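Local coordinates for hypothetical protein Atu0492 (Agrobacterium tumefaciens, PDB 2GMY) that is of unknown function but, as a putative AhpD-like member of the carboxymuconolactone decarboxylase family, probably serves in antioxidant defence, at residues 82-94 with 103-115. Sequence-based numbering, arbitrary orientation.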
# COMPACT_ATOMS: atom_id res chain seq x y z
N THR A 82 19.75 -14.93 -15.06
CA THR A 82 19.84 -16.38 -14.84
C THR A 82 18.92 -16.80 -13.69
O THR A 82 18.48 -15.96 -12.89
CB THR A 82 21.27 -16.79 -14.48
OG1 THR A 82 21.58 -16.33 -13.16
CG2 THR A 82 22.29 -16.20 -15.47
N GLU A 83 18.65 -18.10 -13.56
CA GLU A 83 17.80 -18.55 -12.45
C GLU A 83 18.42 -18.20 -11.10
O GLU A 83 17.73 -17.80 -10.17
CB GLU A 83 17.47 -20.04 -12.55
CG GLU A 83 16.52 -20.36 -13.73
CD GLU A 83 15.25 -19.50 -13.72
OE1 GLU A 83 14.53 -19.48 -12.69
OE2 GLU A 83 14.94 -18.85 -14.76
N GLN A 84 19.74 -18.32 -11.01
CA GLN A 84 20.45 -17.94 -9.79
C GLN A 84 20.28 -16.45 -9.50
O GLN A 84 19.99 -16.08 -8.36
CB GLN A 84 21.93 -18.26 -9.92
CG GLN A 84 22.71 -17.95 -8.65
CD GLN A 84 24.15 -18.42 -8.74
OE1 GLN A 84 24.78 -18.34 -9.80
NE2 GLN A 84 24.70 -18.87 -7.60
N GLU A 85 20.47 -15.61 -10.51
CA GLU A 85 20.26 -14.16 -10.35
C GLU A 85 18.82 -13.86 -9.92
O GLU A 85 18.58 -13.00 -9.05
CB GLU A 85 20.59 -13.39 -11.63
CG GLU A 85 22.07 -13.37 -11.90
CD GLU A 85 22.44 -12.76 -13.25
OE1 GLU A 85 21.67 -12.93 -14.23
OE2 GLU A 85 23.50 -12.12 -13.33
N ARG A 86 17.85 -14.55 -10.53
CA ARG A 86 16.45 -14.37 -10.13
C ARG A 86 16.20 -14.74 -8.68
O ARG A 86 15.42 -14.07 -7.99
CB ARG A 86 15.49 -15.15 -11.03
CG ARG A 86 15.48 -14.64 -12.44
CD ARG A 86 14.49 -15.42 -13.29
NE ARG A 86 13.10 -15.08 -12.96
CZ ARG A 86 12.48 -13.97 -13.37
NH1 ARG A 86 13.11 -13.08 -14.14
NH2 ARG A 86 11.23 -13.75 -12.99
N ALA A 87 16.86 -15.79 -8.21
CA ALA A 87 16.72 -16.22 -6.83
C ALA A 87 17.25 -15.12 -5.92
O ALA A 87 16.62 -14.76 -4.93
CB ALA A 87 17.49 -17.50 -6.62
N LEU A 88 18.40 -14.58 -6.27
CA LEU A 88 19.00 -13.50 -5.49
C LEU A 88 18.12 -12.25 -5.51
O LEU A 88 17.84 -11.67 -4.47
CB LEU A 88 20.40 -13.19 -6.03
CG LEU A 88 21.20 -12.09 -5.33
CD1 LEU A 88 21.25 -12.28 -3.81
CD2 LEU A 88 22.62 -12.02 -5.92
N LEU A 89 17.65 -11.85 -6.70
CA LEU A 89 16.78 -10.67 -6.84
C LEU A 89 15.52 -10.78 -5.98
O LEU A 89 15.11 -9.81 -5.33
CB LEU A 89 16.42 -10.45 -8.32
CG LEU A 89 17.55 -9.86 -9.15
CD1 LEU A 89 17.38 -10.18 -10.63
CD2 LEU A 89 17.68 -8.35 -8.92
N GLY A 90 14.90 -11.96 -5.96
CA GLY A 90 13.71 -12.18 -5.12
C GLY A 90 14.00 -11.88 -3.65
O GLY A 90 13.15 -11.31 -2.93
N TRP A 91 15.20 -12.26 -3.21
CA TRP A 91 15.59 -12.06 -1.82
C TRP A 91 15.96 -10.60 -1.57
O TRP A 91 15.58 -10.02 -0.53
CB TRP A 91 16.77 -12.96 -1.48
CG TRP A 91 17.13 -13.03 -0.03
CD1 TRP A 91 18.33 -12.66 0.53
CD2 TRP A 91 16.32 -13.52 1.06
NE1 TRP A 91 18.32 -12.90 1.89
CE2 TRP A 91 17.10 -13.42 2.24
CE3 TRP A 91 15.02 -14.03 1.14
CZ2 TRP A 91 16.61 -13.81 3.49
CZ3 TRP A 91 14.54 -14.43 2.40
CH2 TRP A 91 15.34 -14.32 3.55
N VAL A 92 16.69 -10.00 -2.50
CA VAL A 92 16.96 -8.56 -2.38
C VAL A 92 15.65 -7.78 -2.22
O VAL A 92 15.53 -6.92 -1.34
CB VAL A 92 17.78 -8.03 -3.56
CG1 VAL A 92 17.89 -6.51 -3.52
CG2 VAL A 92 19.16 -8.67 -3.55
N ASP A 93 14.68 -8.08 -3.07
CA ASP A 93 13.38 -7.41 -2.99
C ASP A 93 12.69 -7.66 -1.64
O ASP A 93 12.26 -6.70 -0.97
CB ASP A 93 12.49 -7.89 -4.14
CG ASP A 93 12.91 -7.31 -5.48
OD1 ASP A 93 14.03 -6.78 -5.59
OD2 ASP A 93 12.10 -7.41 -6.43
N ALA A 94 12.60 -8.92 -1.24
CA ALA A 94 11.86 -9.28 -0.01
C ALA A 94 12.47 -8.65 1.23
O ALA A 94 11.76 -8.16 2.12
CB ALA A 94 11.78 -10.82 0.14
N ALA A 103 9.99 -11.31 4.74
CA ALA A 103 10.93 -12.31 4.16
C ALA A 103 10.34 -13.73 4.03
O ALA A 103 10.70 -14.64 4.79
CB ALA A 103 12.28 -12.32 4.91
N PRO A 104 9.40 -13.91 3.08
CA PRO A 104 8.59 -15.14 2.99
C PRO A 104 9.37 -16.41 2.71
O PRO A 104 10.45 -16.37 2.09
CB PRO A 104 7.62 -14.85 1.82
CG PRO A 104 7.59 -13.33 1.72
CD PRO A 104 9.01 -12.94 2.04
N ASP A 105 8.80 -17.52 3.15
CA ASP A 105 9.36 -18.85 2.92
C ASP A 105 9.70 -19.12 1.46
O ASP A 105 10.77 -19.66 1.18
CB ASP A 105 8.36 -19.92 3.39
CG ASP A 105 8.29 -20.04 4.92
OD1 ASP A 105 9.21 -19.60 5.64
OD2 ASP A 105 7.28 -20.62 5.39
N ASP A 106 8.82 -18.75 0.52
CA ASP A 106 9.07 -19.04 -0.89
C ASP A 106 10.35 -18.37 -1.40
O ASP A 106 11.19 -19.02 -2.03
CB ASP A 106 7.87 -18.67 -1.77
CG ASP A 106 6.69 -19.62 -1.59
OD1 ASP A 106 6.82 -20.65 -0.86
OD2 ASP A 106 5.62 -19.35 -2.18
N ALA A 107 10.50 -17.08 -1.10
CA ALA A 107 11.70 -16.33 -1.45
C ALA A 107 12.97 -16.92 -0.82
O ALA A 107 14.02 -17.00 -1.48
CB ALA A 107 11.54 -14.86 -1.07
N PHE A 108 12.87 -17.35 0.43
CA PHE A 108 14.03 -17.93 1.09
C PHE A 108 14.38 -19.30 0.49
O PHE A 108 15.56 -19.61 0.29
CB PHE A 108 13.79 -18.05 2.60
CG PHE A 108 14.97 -18.59 3.34
CD1 PHE A 108 16.15 -17.84 3.43
CD2 PHE A 108 14.94 -19.87 3.90
CE1 PHE A 108 17.27 -18.34 4.10
CE2 PHE A 108 16.05 -20.37 4.58
CZ PHE A 108 17.22 -19.62 4.66
N GLU A 109 13.35 -20.11 0.20
CA GLU A 109 13.55 -21.45 -0.37
C GLU A 109 14.26 -21.37 -1.73
O GLU A 109 15.18 -22.15 -2.03
CB GLU A 109 12.20 -22.16 -0.53
CG GLU A 109 12.31 -23.57 -1.08
CD GLU A 109 10.97 -24.24 -1.34
OE1 GLU A 109 9.94 -23.53 -1.48
OE2 GLU A 109 10.95 -25.48 -1.42
N THR A 110 13.82 -20.44 -2.56
CA THR A 110 14.41 -20.25 -3.88
C THR A 110 15.87 -19.80 -3.75
O THR A 110 16.75 -20.26 -4.48
CB THR A 110 13.56 -19.24 -4.67
OG1 THR A 110 12.22 -19.77 -4.79
CG2 THR A 110 14.13 -18.97 -6.04
N LEU A 111 16.13 -18.91 -2.79
CA LEU A 111 17.50 -18.49 -2.52
C LEU A 111 18.38 -19.67 -2.10
O LEU A 111 19.50 -19.84 -2.61
CB LEU A 111 17.51 -17.38 -1.46
CG LEU A 111 18.90 -16.80 -1.14
CD1 LEU A 111 19.37 -15.85 -2.23
CD2 LEU A 111 18.88 -16.12 0.22
N ARG A 112 17.84 -20.49 -1.20
CA ARG A 112 18.55 -21.65 -0.67
C ARG A 112 18.91 -22.65 -1.75
O ARG A 112 19.89 -23.38 -1.63
CB ARG A 112 17.69 -22.36 0.37
CG ARG A 112 17.98 -21.96 1.77
CD ARG A 112 17.08 -22.74 2.72
NE ARG A 112 17.58 -24.07 3.03
CZ ARG A 112 16.95 -25.22 2.78
NH1 ARG A 112 15.76 -25.22 2.16
NH2 ARG A 112 17.53 -26.37 3.12
N ALA A 113 18.09 -22.71 -2.80
CA ALA A 113 18.36 -23.60 -3.92
C ALA A 113 19.74 -23.32 -4.54
O ALA A 113 20.44 -24.25 -4.96
CB ALA A 113 17.26 -23.48 -4.95
N HIS A 114 20.17 -22.06 -4.50
CA HIS A 114 21.33 -21.60 -5.27
C HIS A 114 22.53 -21.16 -4.45
O HIS A 114 23.59 -20.90 -5.01
CB HIS A 114 20.92 -20.44 -6.16
CG HIS A 114 19.95 -20.83 -7.23
ND1 HIS A 114 20.36 -21.35 -8.43
CD2 HIS A 114 18.60 -20.80 -7.26
CE1 HIS A 114 19.30 -21.63 -9.17
NE2 HIS A 114 18.22 -21.30 -8.48
N PHE A 115 22.35 -21.03 -3.14
CA PHE A 115 23.41 -20.49 -2.28
C PHE A 115 23.53 -21.28 -0.99
O PHE A 115 22.53 -21.73 -0.43
CB PHE A 115 23.12 -19.01 -1.94
CG PHE A 115 23.19 -18.10 -3.14
CD1 PHE A 115 24.41 -17.65 -3.62
CD2 PHE A 115 22.02 -17.71 -3.80
CE1 PHE A 115 24.47 -16.80 -4.72
CE2 PHE A 115 22.07 -16.87 -4.91
CZ PHE A 115 23.29 -16.41 -5.37
O HOH W 1 14.21 -15.63 -3.85
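L111 CD2 sits over one face of the W91 indole, 3.5 Å from the centroid of the five-membered ring and almost on its normal, which qualifies as a CH-pi contact. The six-membered ring meets F108 obliquely, CH2 to CD1 3.6 Å with the planes at 52°; A103 CB also approaches CH2 obliquely. At the other end of the contact, the H114 imidazole lays one face over Q84 CA and E83 O, its centroid 3.8 Å from Q84 CA, while T110 O lies in plane at its edge. This is an antiparallel helix pair within the all-helical AhpD-like fold: the axes of 83-94 and 105-114 approach to 8.3 Å, their directions 143° apart.

Between these aromatic ends the helices meet through a small residue, A87, whose CB is wedged between T110 and H114, 3.5 Å from H114 CD2. Past the indole, at the start of 105-114, A94 CB rests against P104 CD and A107 CB. The CA–CB bond of W91 points toward 103-115, and with CG anti to the backbone N (chi1 -170°) the indole lies against L111. Its NE1 points out of the pair to T124 OG1 on helix 117-139, a hydrogen bond that helps fix the indole's rotation; I127 of that helix and G139 of a second subunit also pack on W91, placing it near a subunit interface.

Q84 runs extended across the F115 ring at about a right angle, and NE2 makes a weak, bent hydrogen bond to H114 O. F115 in turn meets F34 edge-to-face. A water also bridges the two backbones, donating to A87 O at 2.8 Å and to A107 O at 2.7 Å.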